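Local coordinates for protein transcriptional regulator (Saccharomonospora viridis, PDB 4KWA) that probably acts as a transcriptional repressor of the TetR family, binding DNA through a TetR-type helix-turn-helix domain, and binds choline in its C-terminal domain, at residues A[182-185]-A[186-190]; A[130-133]-A[134-138]; A[145-148]-A[149-152]; A[35-38]-A[39-42]. All coordinates share one frame; numbering follows the deposited sequence.

Interaction 1. Residues A[182-185]-A[186-190]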
ATOM      1  N   LEU A 182      -1.573  -8.205  14.586  1.00 25.64           N
ATOM      2  CA  LEU A 182      -0.296  -8.794  14.240  1.00 29.41           C
ATOM      3  C   LEU A 182       0.235  -9.753  15.346  1.00 29.82           C
ATOM      4  O   LEU A 182       0.709 -10.830  15.034  1.00 24.41           O
ATOM      5  CB  LEU A 182       0.737  -7.689  13.949  1.00 22.64           C
ATOM      6  CG  LEU A 182       0.605  -6.975  12.599  1.00 28.44           C
ATOM      7  CD1 LEU A 182       1.470  -5.716  12.514  1.00 29.05           C
ATOM      8  CD2 LEU A 182       0.905  -7.960  11.479  1.00 29.02           C
ATOM      9  N   ASN A 183       0.068  -9.363  16.606  1.00 28.10           N
ATOM     10  CA  ASN A 183       0.431 -10.224  17.720  1.00 30.41           C
ATOM     11  C   ASN A 183      -0.469 -11.506  17.701  1.00 31.17           C
ATOM     12  O   ASN A 183       0.035 -12.613  17.946  1.00 30.70           O
ATOM     13  CB  ASN A 183       0.503  -9.387  19.027  1.00 34.09           C
ATOM     14  CG  ASN A 183       1.835  -8.645  19.166  1.00 41.32           C
ATOM     15  OD1 ASN A 183       1.940  -7.422  18.925  1.00 50.11           O
ATOM     16  ND2 ASN A 183       2.879  -9.389  19.465  1.00 41.51           N
ATOM     17  N   ASP A 184      -1.759 -11.392  17.358  1.00 26.23           N
ATOM     18  CA  ASP A 184      -2.640 -12.571  17.201  1.00 29.43           C
ATOM     19  C   ASP A 184      -2.153 -13.490  16.096  1.00 30.89           C
ATOM     20  O   ASP A 184      -2.195 -14.677  16.206  1.00 33.82           O
ATOM     21  CB  ASP A 184      -4.088 -12.155  16.999  1.00 30.15           C
ATOM     22  CG  ASP A 184      -4.731 -11.618  18.303  1.00 51.40           C
ATOM     23  OD1 ASP A 184      -4.097 -11.801  19.374  1.00 56.43           O
ATOM     24  OD2 ASP A 184      -5.872 -11.048  18.270  1.00 60.49           O
ATOM     25  N   PHE A 185      -1.723 -12.921  14.993  1.00 31.37           N
ATOM     26  CA  PHE A 185      -1.244 -13.715  13.869  1.00 24.36           C
ATOM     27  C   PHE A 185       0.020 -14.454  14.363  1.00 27.57           C
ATOM     28  O   PHE A 185       0.208 -15.595  14.019  1.00 29.33           O
ATOM     29  CB  PHE A 185      -0.859 -12.760  12.707  1.00 24.13           C
ATOM     30  CG  PHE A 185      -0.292 -13.474  11.471  1.00 24.12           C
ATOM     31  CD1 PHE A 185      -1.104 -14.165  10.608  1.00 28.15           C
ATOM     32  CD2 PHE A 185       1.035 -13.462  11.224  1.00 23.56           C
ATOM     33  CE1 PHE A 185      -0.589 -14.877   9.541  1.00 29.97           C
ATOM     34  CE2 PHE A 185       1.576 -14.198  10.137  1.00 27.19           C
ATOM     35  CZ  PHE A 185       0.747 -14.835   9.305  1.00 29.00           C
ATOM     36  N   ILE A 186       0.956 -13.758  14.991  1.00 25.20           N
ATOM     37  CA  ILE A 186       2.192 -14.419  15.456  1.00 30.35           C
ATOM     38  C   ILE A 186       1.817 -15.556  16.423  1.00 28.61           C
ATOM     39  O   ILE A 186       2.185 -16.709  16.274  1.00 31.00           O
ATOM     40  CB  ILE A 186       3.127 -13.423  16.159  1.00 33.70           C
ATOM     41  CG1 ILE A 186       3.703 -12.446  15.125  1.00 33.66           C
ATOM     42  CG2 ILE A 186       4.221 -14.136  16.961  1.00 37.18           C
ATOM     43  CD1 ILE A 186       4.418 -11.272  15.739  1.00 37.39           C
ATOM     44  N   GLU A 187       1.057 -15.206  17.449  1.00 32.46           N
ATOM     45  CA  GLU A 187       0.720 -16.234  18.434  1.00 34.73           C
ATOM     46  C   GLU A 187      -0.033 -17.455  17.841  1.00 35.04           C
ATOM     47  O   GLU A 187       0.150 -18.552  18.351  1.00 36.49           O
ATOM     48  CB  GLU A 187      -0.010 -15.624  19.667  1.00 38.10           C
ATOM     49  CG  GLU A 187       0.818 -14.615  20.467  1.00 48.05           C
ATOM     50  CD  GLU A 187       2.190 -15.152  20.922  1.00 54.03           C
ATOM     51  OE1 GLU A 187       2.207 -16.236  21.552  1.00 56.53           O
ATOM     52  OE2 GLU A 187       3.240 -14.471  20.679  1.00 63.77           O
ATOM     53  N   HIS A 188      -0.888 -17.300  16.833  1.00 28.56           N
ATOM     54  CA  HIS A 188      -1.659 -18.441  16.311  1.00 33.81           C
ATOM     55  C   HIS A 188      -1.212 -19.062  14.992  1.00 33.86           C
ATOM     56  O   HIS A 188      -1.638 -20.151  14.637  1.00 37.70           O
ATOM     57  CB  HIS A 188      -3.126 -18.039  16.225  1.00 42.06           C
ATOM     58  CG  HIS A 188      -3.670 -17.576  17.536  1.00 51.14           C
ATOM     59  ND1 HIS A 188      -4.334 -16.383  17.691  1.00 59.75           N
ATOM     60  CD2 HIS A 188      -3.520 -18.090  18.784  1.00 55.52           C
ATOM     61  CE1 HIS A 188      -4.642 -16.218  18.965  1.00 51.92           C
ATOM     62  NE2 HIS A 188      -4.154 -17.237  19.649  1.00 61.55           N
ATOM     63  N   ASN A 189      -0.406 -18.330  14.227  1.00 30.09           N
ATOM     64  CA  ASN A 189       0.074 -18.848  12.941  1.00 35.77           C
ATOM     65  C   ASN A 189       1.508 -19.171  12.894  1.00 35.22           C
ATOM     66  O   ASN A 189       1.941 -19.880  11.983  1.00 41.68           O
ATOM     67  CB  ASN A 189      -0.213 -17.883  11.799  1.00 37.06           C
ATOM     68  CG  ASN A 189      -1.673 -17.839  11.440  1.00 48.89           C
ATOM     69  OD1 ASN A 189      -2.477 -17.255  12.144  1.00 52.73           O
ATOM     70  ND2 ASN A 189      -2.001 -18.419  10.317  1.00 51.92           N
ATOM     71  N   ILE A 190       2.280 -18.558  13.795  1.00 29.04           N
ATOM     72  CA  ILE A 190       3.733 -18.735  13.834  1.00 26.92           C
ATOM     73  C   ILE A 190       4.201 -19.556  15.022  1.00 33.68           C
ATOM     74  O   ILE A 190       4.967 -20.491  14.864  1.00 27.52           O
ATOM     75  CB  ILE A 190       4.480 -17.408  13.753  1.00 29.67           C
ATOM     76  CG1 ILE A 190       3.965 -16.560  12.567  1.00 31.05           C
ATOM     77  CG2 ILE A 190       5.976 -17.597  13.632  1.00 29.12           C
ATOM     78  CD1 ILE A 190       4.668 -15.266  12.325  1.00 33.60           C
TER
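Four successive main-chain hydrogen bonds join residues 182-185 to residues 186-190 along helix 175-190. The first two are nearly straight: Ile186 N reaches Leu182 O with an N-H...O angle of 167°, and Glu187 N lies 2.8 Å from Asn183 O. The next two bend more. Asn189 N still approaches Phe185 O to 2.8 Å, but at only 146°, where the helix widens into a pi-type turn over 186-190. Glu187 CG stands beside its own backbone N and so comes to rest 3.3 Å from Asn183 O; beyond it, a bend at chi2 turns the carboxylate, which forms a salt bridge with Arg78.

The side-chain contact centres on Phe185. Its CG stands anti to the backbone N, which swings the ring along the helix toward the residues of the next turn. Asn189 CB sits over one face in a CH-pi contact, 4.0 Å from the centroid of the Phe185 ring and displaced toward the rim. The amide plane of Asn189 lies only 16° from that of the ring, so the two flat groups are almost parallel although the side chains cross at about a right angle. Ile190 adds an apolar contact, its CD1 coming within 3.9 Å of Phe185 CE2.

Beyond the segments, Leu158 of helix 148-168 touches Phe185, while Leu81 and Leu151 pack on Ile190. Arg154 of the second subunit packs on Asp184 and Phe185, and Asn189 meets Asn189 of that subunit. Intersubunit packing of this kind by the last helices is characteristic of the all-helical C-terminal domain through which TetR-family regulators dimerise.

Interaction 2. Residues A[130-133]-A[134-138]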
ATOM      1  N   ILE A 130      13.080 -11.136   8.336  1.00 25.13           N
ATOM      2  CA  ILE A 130      11.917 -11.838   8.808  1.00 27.96           C
ATOM      3  C   ILE A 130      12.116 -13.313   8.621  1.00 26.44           C
ATOM      4  O   ILE A 130      11.953 -14.107   9.599  1.00 25.13           O
ATOM      5  CB  ILE A 130      10.651 -11.396   8.014  1.00 28.96           C
ATOM      6  CG1 ILE A 130      10.356  -9.912   8.227  1.00 34.24           C
ATOM      7  CG2 ILE A 130       9.458 -12.201   8.489  1.00 29.14           C
ATOM      8  CD1 ILE A 130      10.219  -9.522   9.679  1.00 40.93           C
ATOM      9  N   ALA A 131      12.502 -13.724   7.416  1.00 25.39           N
ATOM     10  CA  ALA A 131      12.665 -15.153   7.189  1.00 26.10           C
ATOM     11  C   ALA A 131      13.715 -15.805   8.114  1.00 27.66           C
ATOM     12  O   ALA A 131      13.565 -16.944   8.629  1.00 26.52           O
ATOM     13  CB  ALA A 131      12.990 -15.395   5.685  1.00 24.90           C
HETATM   14  N   MSE A 132      14.801 -15.061   8.345  1.00 25.27           N
HETATM   15  CA  MSE A 132      15.845 -15.545   9.196  1.00 27.85           C
HETATM   16  C   MSE A 132      15.332 -15.665  10.583  1.00 27.81           C
HETATM   17  O   MSE A 132      15.720 -16.605  11.285  1.00 26.48           O
HETATM   18  CB  MSE A 132      17.076 -14.657   9.116  1.00 27.97           C
HETATM   19  CG  MSE A 132      18.142 -15.131  10.072  1.00 33.83           C
HETATM   20 SE   MSE A 132      19.516 -13.700  10.094  1.00 46.38          SE
HETATM   21  CE  MSE A 132      18.753 -12.140  11.084  1.00 53.23           C
ATOM     22  N   THR A 133      14.504 -14.716  11.032  1.00 24.16           N
ATOM     23  CA  THR A 133      13.962 -14.807  12.407  1.00 25.25           C
ATOM     24  C   THR A 133      13.060 -16.050  12.610  1.00 28.91           C
ATOM     25  O   THR A 133      13.094 -16.746  13.637  1.00 29.74           O
ATOM     26  CB  THR A 133      13.238 -13.527  12.701  1.00 23.43           C
ATOM     27  OG1 THR A 133      14.205 -12.469  12.435  1.00 27.48           O
ATOM     28  CG2 THR A 133      12.729 -13.445  14.207  1.00 31.29           C
ATOM     29  N   ILE A 134      12.228 -16.295  11.610  1.00 26.85           N
ATOM     30  CA  ILE A 134      11.394 -17.475  11.594  1.00 27.48           C
ATOM     31  C   ILE A 134      12.218 -18.734  11.715  1.00 30.87           C
ATOM     32  O   ILE A 134      11.888 -19.554  12.592  1.00 28.18           O
ATOM     33  CB  ILE A 134      10.437 -17.460  10.376  1.00 28.10           C
ATOM     34  CG1 ILE A 134       9.449 -16.307  10.588  1.00 27.41           C
ATOM     35  CG2 ILE A 134       9.708 -18.769  10.245  1.00 30.03           C
ATOM     36  CD1 ILE A 134       8.750 -15.876   9.308  1.00 37.13           C
ATOM     37  N   ARG A 135      13.267 -18.906  10.887  1.00 25.98           N
ATOM     38  CA  ARG A 135      14.093 -20.110  10.966  1.00 31.69           C
ATOM     39  C   ARG A 135      14.830 -20.211  12.312  1.00 28.15           C
ATOM     40  O   ARG A 135      15.067 -21.281  12.849  1.00 30.14           O
ATOM     41  CB  ARG A 135      15.097 -20.131   9.777  1.00 29.20           C
ATOM     42  CG  ARG A 135      14.381 -20.155   8.446  1.00 32.15           C
ATOM     43  CD  ARG A 135      15.379 -20.169   7.280  1.00 34.92           C
ATOM     44  NE  ARG A 135      14.821 -19.988   5.940  1.00 49.20           N
ATOM     45  CZ  ARG A 135      14.985 -18.861   5.238  1.00 36.93           C
ATOM     46  NH1 ARG A 135      15.773 -17.834   5.726  1.00 42.25           N
ATOM     47  NH2 ARG A 135      14.491 -18.788   4.041  1.00 52.44           N
ATOM     48  N   THR A 136      15.187 -19.097  12.935  1.00 31.26           N
ATOM     49  CA  THR A 136      15.785 -19.263  14.270  1.00 26.90           C
ATOM     50  C   THR A 136      14.747 -19.803  15.301  1.00 30.78           C
ATOM     51  O   THR A 136      15.090 -20.698  16.104  1.00 33.72           O
ATOM     52  CB  THR A 136      16.399 -17.928  14.777  1.00 36.91           C
ATOM     53  OG1 THR A 136      17.327 -17.427  13.838  1.00 34.90           O
ATOM     54  CG2 THR A 136      17.125 -18.060  16.080  1.00 35.13           C
ATOM     55  N   GLY A 137      13.566 -19.213  15.339  1.00 33.32           N
ATOM     56  CA  GLY A 137      12.498 -19.650  16.280  1.00 32.69           C
ATOM     57  C   GLY A 137      12.126 -21.104  16.004  1.00 33.85           C
ATOM     58  O   GLY A 137      11.719 -21.864  16.916  1.00 32.12           O
ATOM     59  N   GLN A 138      12.240 -21.521  14.728  1.00 32.98           N
ATOM     60  CA  GLN A 138      11.982 -22.891  14.370  1.00 31.81           C
ATOM     61  C   GLN A 138      13.042 -23.753  14.989  1.00 35.72           C
ATOM     62  O   GLN A 138      12.691 -24.764  15.619  1.00 35.38           O
ATOM     63  CB  GLN A 138      11.931 -23.074  12.852  1.00 29.86           C
ATOM     64  CG  GLN A 138      10.628 -22.559  12.286  1.00 29.91           C
ATOM     65  CD  GLN A 138      10.565 -22.542  10.744  1.00 32.45           C
ATOM     66  OE1 GLN A 138      11.583 -22.494  10.045  1.00 33.27           O
ATOM     67  NE2 GLN A 138       9.392 -22.475  10.252  1.00 30.01           N
TER
HETATM   68  O   HOH W   1      17.995 -18.310  11.096  1.00 33.96           O
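Ile130 and Ile134 touch one helical turn apart on helix 113-139, with Ile130 CG2 3.8 Å from Ile134 CD1. Ile134 CG1 lies anti to its own carbonyl carbon, and the extended chi2 carries CD1 back along the helix to that methyl. A second side-chain contact follows from the straight chain of Arg135, extended from CG to NE: the guanidinium comes obliquely to Ala131, placing NH1 3.7 Å from Ala131 CB. On the way, Arg135 CG passes 3.3 Å from Ala131 O.

Main-chain bonds hold this spacing. Ile134 N meets Ile130 O at 169°, and Gly137 N meets Thr133 O, 3.0 Å away, at 173°. Thr136 N reaches the carbonyl oxygen of Met132, a selenomethionine, less directly, at 151°. That same oxygen also accepts from water 1 at 2.8 Å, and the water is hydrogen-bonded in turn to Thr136 OG1, 3.0 Å from it, bridging the carbonyl and the hydroxyl.

Farther out, Ala148 of helix 148-168 packs on Ile134, while Thr133 bonds through OG1 to Thr129 O. Arg135 NH2 forms a salt bridge with Asp149 OD2, which is consistent with the direction the guanidinium takes.

The chemistry is therefore divided by side: aliphatic branches of Ile130 and Ile134 pack together in the domain interior, whereas the outer side carries a charge paired with a neighbouring helix and a carbonyl that serves both an amide and a water.

Interaction 3. Residues A[145-148]-A[149-152]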
ATOM      1  N   ASP A 145       6.914 -25.549  12.271  1.00 34.06           N
ATOM      2  CA  ASP A 145       7.604 -25.829  11.023  1.00 34.12           C
ATOM      3  C   ASP A 145       6.693 -25.381   9.901  1.00 40.16           C
ATOM      4  O   ASP A 145       5.504 -25.728   9.882  1.00 42.69           O
ATOM      5  CB  ASP A 145       7.799 -27.368  10.919  1.00 36.61           C
ATOM      6  CG  ASP A 145       8.645 -27.817   9.698  1.00 43.44           C
ATOM      7  OD1 ASP A 145       9.393 -27.021   9.120  1.00 47.90           O
ATOM      8  OD2 ASP A 145       8.547 -29.019   9.312  1.00 40.47           O
ATOM      9  N   GLN A 146       7.237 -24.643   8.935  1.00 33.61           N
ATOM     10  CA  GLN A 146       6.442 -24.076   7.911  1.00 40.87           C
ATOM     11  C   GLN A 146       7.487 -23.410   7.002  1.00 36.92           C
ATOM     12  O   GLN A 146       8.613 -23.088   7.474  1.00 35.14           O
ATOM     13  CB  GLN A 146       5.642 -23.013   8.644  1.00 49.89           C
ATOM     14  CG  GLN A 146       4.344 -22.544   8.147  1.00 57.43           C
ATOM     15  CD  GLN A 146       3.982 -21.196   8.819  1.00 52.42           C
ATOM     16  OE1 GLN A 146       3.925 -20.997  10.088  1.00 45.23           O
ATOM     17  NE2 GLN A 146       3.738 -20.268   7.970  1.00 47.06           N
ATOM     18  N   ASP A 147       7.160 -23.215   5.731  1.00 35.52           N
ATOM     19  CA  ASP A 147       8.107 -22.556   4.832  1.00 37.18           C
ATOM     20  C   ASP A 147       8.224 -21.080   5.266  1.00 33.61           C
ATOM     21  O   ASP A 147       7.236 -20.314   5.324  1.00 29.65           O
ATOM     22  CB  ASP A 147       7.654 -22.712   3.404  1.00 41.31           C
ATOM     23  CG  ASP A 147       8.527 -22.026   2.427  1.00 45.01           C
ATOM     24  OD1 ASP A 147       8.580 -20.795   2.429  1.00 49.21           O
ATOM     25  OD2 ASP A 147       9.114 -22.726   1.574  1.00 52.12           O
ATOM     26  N   ALA A 148       9.439 -20.718   5.632  1.00 33.37           N
ATOM     27  CA  ALA A 148       9.735 -19.372   6.115  1.00 33.99           C
ATOM     28  C   ALA A 148       9.658 -18.314   5.075  1.00 34.04           C
ATOM     29  O   ALA A 148       9.439 -17.148   5.384  1.00 32.08           O
ATOM     30  CB  ALA A 148      11.107 -19.333   6.754  1.00 30.78           C
ATOM     31  N   ASP A 149       9.886 -18.679   3.834  1.00 30.51           N
ATOM     32  CA  ASP A 149       9.779 -17.703   2.792  1.00 34.49           C
ATOM     33  C   ASP A 149       8.269 -17.318   2.538  1.00 32.54           C
ATOM     34  O   ASP A 149       7.944 -16.144   2.312  1.00 33.89           O
ATOM     35  CB  ASP A 149      10.354 -18.356   1.510  1.00 36.47           C
ATOM     36  CG  ASP A 149      11.868 -18.280   1.401  1.00 56.45           C
ATOM     37  OD1 ASP A 149      12.355 -17.226   0.963  1.00 55.49           O
ATOM     38  OD2 ASP A 149      12.571 -19.300   1.573  1.00 57.18           O
ATOM     39  N   GLU A 150       7.401 -18.313   2.482  1.00 36.85           N
ATOM     40  CA  GLU A 150       5.960 -18.053   2.265  1.00 36.93           C
ATOM     41  C   GLU A 150       5.429 -17.239   3.425  1.00 32.19           C
ATOM     42  O   GLU A 150       4.646 -16.279   3.213  1.00 31.23           O
ATOM     43  CB  GLU A 150       5.144 -19.355   2.126  1.00 41.22           C
ATOM     44  CG  GLU A 150       5.299 -20.105   0.806  1.00 55.33           C
ATOM     45  CD  GLU A 150       4.613 -19.454  -0.424  1.00 63.95           C
ATOM     46  OE1 GLU A 150       4.516 -20.188  -1.436  1.00 79.72           O
ATOM     47  OE2 GLU A 150       4.150 -18.267  -0.430  1.00 67.40           O
ATOM     48  N   LEU A 151       5.900 -17.586   4.630  1.00 28.93           N
ATOM     49  CA  LEU A 151       5.523 -16.893   5.848  1.00 30.92           C
ATOM     50  C   LEU A 151       6.069 -15.476   5.866  1.00 27.59           C
ATOM     51  O   LEU A 151       5.357 -14.586   6.266  1.00 34.19           O
ATOM     52  CB  LEU A 151       5.926 -17.695   7.085  1.00 33.93           C
ATOM     53  CG  LEU A 151       5.603 -16.994   8.418  1.00 35.38           C
ATOM     54  CD1 LEU A 151       4.137 -16.571   8.462  1.00 39.85           C
ATOM     55  CD2 LEU A 151       5.890 -17.909   9.609  1.00 39.84           C
ATOM     56  N   ALA A 152       7.378 -15.249   5.591  1.00 29.78           N
ATOM     57  CA  ALA A 152       7.864 -13.887   5.442  1.00 29.87           C
ATOM     58  C   ALA A 152       7.008 -13.091   4.417  1.00 30.93           C
ATOM     59  O   ALA A 152       6.751 -11.948   4.604  1.00 30.85           O
ATOM     60  CB  ALA A 152       9.301 -13.894   4.979  1.00 35.21           C
TER
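Asp147 caps the N-terminus of helix 148-168, in a contact between the incoming loop 145-148 and the first turn of that helix, within the C-terminal domain. Its carboxylate oxygen OD1 accepts from Glu150 N at 2.7 Å with an N-H...O angle of 165°, the donor arriving nearly along the C-O axis. Asp149 N lies 2.9 Å from Asp147 OD1, but that bond is weak, its angle being only 115°. One oxygen thus gathers two amides at the helix start, where the helix dipole would probably stabilise its negative charge.

Asp147 CG lies anti to the backbone N (chi1 178°), which folds OD1 forward over the opening turn. The main chain continues the pattern: Leu151 N bonds to Asp147 O at 3.1 Å, and Ala152 N to Ala148 O at 2.8 Å, the latter donor standing above the carbonyl plane. Two acidic groups come close here, with Asp147 OD1 4.3 Å from Asp149 OD2. The cost of this proximity is probably eased by the cationic partner of Asp149 on helix 113-139; its other oxygen, OD1, is hydrogen-bonded to Tyr127 OH.

Ahead of the cap, the extended side chain of Gln146 crosses that of Leu151 at about a right angle, its terminal amide lying against CB and CD2 of the leucine.

The capped turn is wedged between two helices, 113-139 and 175-190, and the side chain of Leu151 packs on both. Glu150, by contrast, reaches across the dimer interface to hydrogen-bond His181 of the second subunit.

Interaction 4. Residues A[35-38]-A[39-42]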
ATOM      1  N   GLY A  35      16.623  28.342   5.593  1.00 41.39           N
ATOM      2  CA  GLY A  35      17.332  29.638   5.428  1.00 42.81           C
ATOM      3  C   GLY A  35      18.407  29.530   4.371  1.00 50.40           C
ATOM      4  O   GLY A  35      19.470  30.106   4.456  1.00 49.59           O
ATOM      5  N   THR A  36      18.161  28.755   3.345  1.00 43.13           N
ATOM      6  CA  THR A  36      19.204  28.633   2.316  1.00 48.99           C
ATOM      7  C   THR A  36      18.615  29.179   1.035  1.00 50.69           C
ATOM      8  O   THR A  36      17.543  29.803   1.056  1.00 47.74           O
ATOM      9  CB  THR A  36      19.701  27.190   2.189  1.00 53.20           C
ATOM     10  OG1 THR A  36      19.882  26.649   3.494  1.00 61.07           O
ATOM     11  CG2 THR A  36      21.048  27.129   1.450  1.00 57.49           C
ATOM     12  N   SER A  37      19.350  29.023  -0.059  1.00 47.36           N
ATOM     13  CA  SER A  37      18.883  29.485  -1.334  1.00 45.76           C
ATOM     14  C   SER A  37      18.411  28.301  -2.137  1.00 36.97           C
ATOM     15  O   SER A  37      18.743  27.101  -1.887  1.00 37.48           O
ATOM     16  CB  SER A  37      20.000  30.242  -2.063  1.00 42.65           C
ATOM     17  OG  SER A  37      21.175  29.426  -2.182  1.00 42.87           O
ATOM     18  N   ASN A  38      17.579  28.584  -3.109  1.00 49.74           N
ATOM     19  CA  ASN A  38      17.203  27.520  -3.980  1.00 45.87           C
ATOM     20  C   ASN A  38      18.479  26.991  -4.670  1.00 38.35           C
ATOM     21  O   ASN A  38      18.592  25.811  -4.869  1.00 36.60           O
ATOM     22  CB  ASN A  38      16.152  27.970  -5.005  1.00 52.58           C
ATOM     23  CG  ASN A  38      14.729  27.957  -4.452  1.00 55.75           C
ATOM     24  OD1 ASN A  38      13.779  27.838  -5.218  1.00 64.20           O
ATOM     25  ND2 ASN A  38      14.578  27.980  -3.144  1.00 51.22           N
ATOM     26  N   ALA A  39      19.450  27.870  -5.005  1.00 38.58           N
ATOM     27  CA  ALA A  39      20.670  27.451  -5.697  1.00 33.63           C
ATOM     28  C   ALA A  39      21.535  26.387  -4.988  1.00 34.76           C
ATOM     29  O   ALA A  39      22.082  25.463  -5.623  1.00 38.49           O
ATOM     30  CB  ALA A  39      21.484  28.686  -6.110  1.00 43.97           C
ATOM     31  N   THR A  40      21.687  26.543  -3.676  1.00 38.99           N
ATOM     32  CA  THR A  40      22.411  25.583  -2.830  1.00 37.62           C
ATOM     33  C   THR A  40      21.785  24.208  -2.927  1.00 33.14           C
ATOM     34  O   THR A  40      22.494  23.146  -2.960  1.00 33.86           O
ATOM     35  CB  THR A  40      22.312  26.000  -1.352  1.00 39.87           C
ATOM     36  OG1 THR A  40      22.876  27.293  -1.200  1.00 41.16           O
ATOM     37  CG2 THR A  40      23.067  24.993  -0.463  1.00 41.20           C
ATOM     38  N   ILE A  41      20.455  24.218  -2.786  1.00 30.70           N
ATOM     39  CA  ILE A  41      19.723  22.975  -2.909  1.00 32.81           C
ATOM     40  C   ILE A  41      19.936  22.331  -4.274  1.00 32.20           C
ATOM     41  O   ILE A  41      20.251  21.149  -4.362  1.00 31.91           O
ATOM     42  CB  ILE A  41      18.199  23.104  -2.657  1.00 32.65           C
ATOM     43  CG1 ILE A  41      17.834  23.830  -1.333  1.00 41.84           C
ATOM     44  CG2 ILE A  41      17.592  21.744  -2.727  1.00 30.90           C
ATOM     45  CD1 ILE A  41      18.579  23.359  -0.136  1.00 48.74           C
ATOM     46  N   HIS A  42      19.788  23.124  -5.337  1.00 34.63           N
ATOM     47  CA  HIS A  42      19.985  22.601  -6.731  1.00 35.55           C
ATOM     48  C   HIS A  42      21.418  22.042  -6.923  1.00 38.30           C
ATOM     49  O   HIS A  42      21.666  20.994  -7.574  1.00 33.16           O
ATOM     50  CB  HIS A  42      19.658  23.689  -7.752  1.00 38.13           C
ATOM     51  CG  HIS A  42      18.265  24.288  -7.647  1.00 30.74           C
ATOM     52  ND1 HIS A  42      17.119  23.530  -7.643  1.00 34.34           N
ATOM     53  CD2 HIS A  42      17.852  25.584  -7.683  1.00 40.05           C
ATOM     54  CE1 HIS A  42      16.061  24.322  -7.632  1.00 34.98           C
ATOM     55  NE2 HIS A  42      16.478  25.577  -7.626  1.00 46.09           N
TER
HETATM   56  O   HOH W   2      14.388  27.497  -7.985  1.00 48.33           O
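Ser37 and Thr40 meet hydroxyl to hydroxyl at the start of helix 38-44, with Ser37 OG 2.9 Å from Thr40 OG1 in a hydrogen bond that either could donate. Ser37 occupies the N-cap position, and its OG stands between its backbone N and carbonyl carbon (chi1 55°), turned in over the first turn. Thr36 comes to the same threonine from the loop side. The two threonine side chains cross at about a right angle, and the methyl CG2 of Thr36 presses on Thr40 CB at 3.3 Å, tighter than ordinary van der Waals contact. That methyl lies equally against Thr40 OG1, the same atom that Ser37 OG bonds.

On another side of the turn, His42 folds back over Asn38. The face of the imidazole lies over Asn38 O, with His42 CD2 only 2.9 Å from that oxygen, and His42 NE2 is 3.6 Å from Asn38 CB. The carbonyl's hydrogen bond is made instead to the backbone: His42 N donates to Asn38 O at 3.0 Å and 166°. Water 2 sits in the plane of the ring at its edge, 2.9 Å from His42 NE2, and donates to Asn38 OD1, joining the two side-chain ends. The bond from Ile41 N to Ser37 O is straight but long and weak.

Ile27, His28 and Ala31 of helix 27-34 pack against Asn38. A tight turn leading from one short helix into a second with serine at its N-cap position is characteristic of the helix-turn-helix, here the predicted motif of the TetR-type DNA-binding domain, which opens this construct of a longer protein.

Overall arrangement
Interactions 1, 2 and 3 cluster in the C-terminal domain, whereas interaction 4 lies across the chain's centre in the predicted DNA-binding motif, its centre 47 to 49 Å from theirs. Interaction 3 is the hub: its centre is 9 Å from that of interaction 2 and 13 Å from that of interaction 1. Ile134 CD1 approaches Leu151 CG to 3.5 Å, and Leu151 CD1 lies 3.9 Å from Phe185 CE2, so one leucine touches both neighbours. Interactions 1 and 2 do not meet directly, their nearest atoms being about 5 Å apart. Bound choline is about 9 Å from the side chains of Leu182 and Ile130, placing both contacts outside the choline pocket that includes Gln88, Trp99 and Asp160.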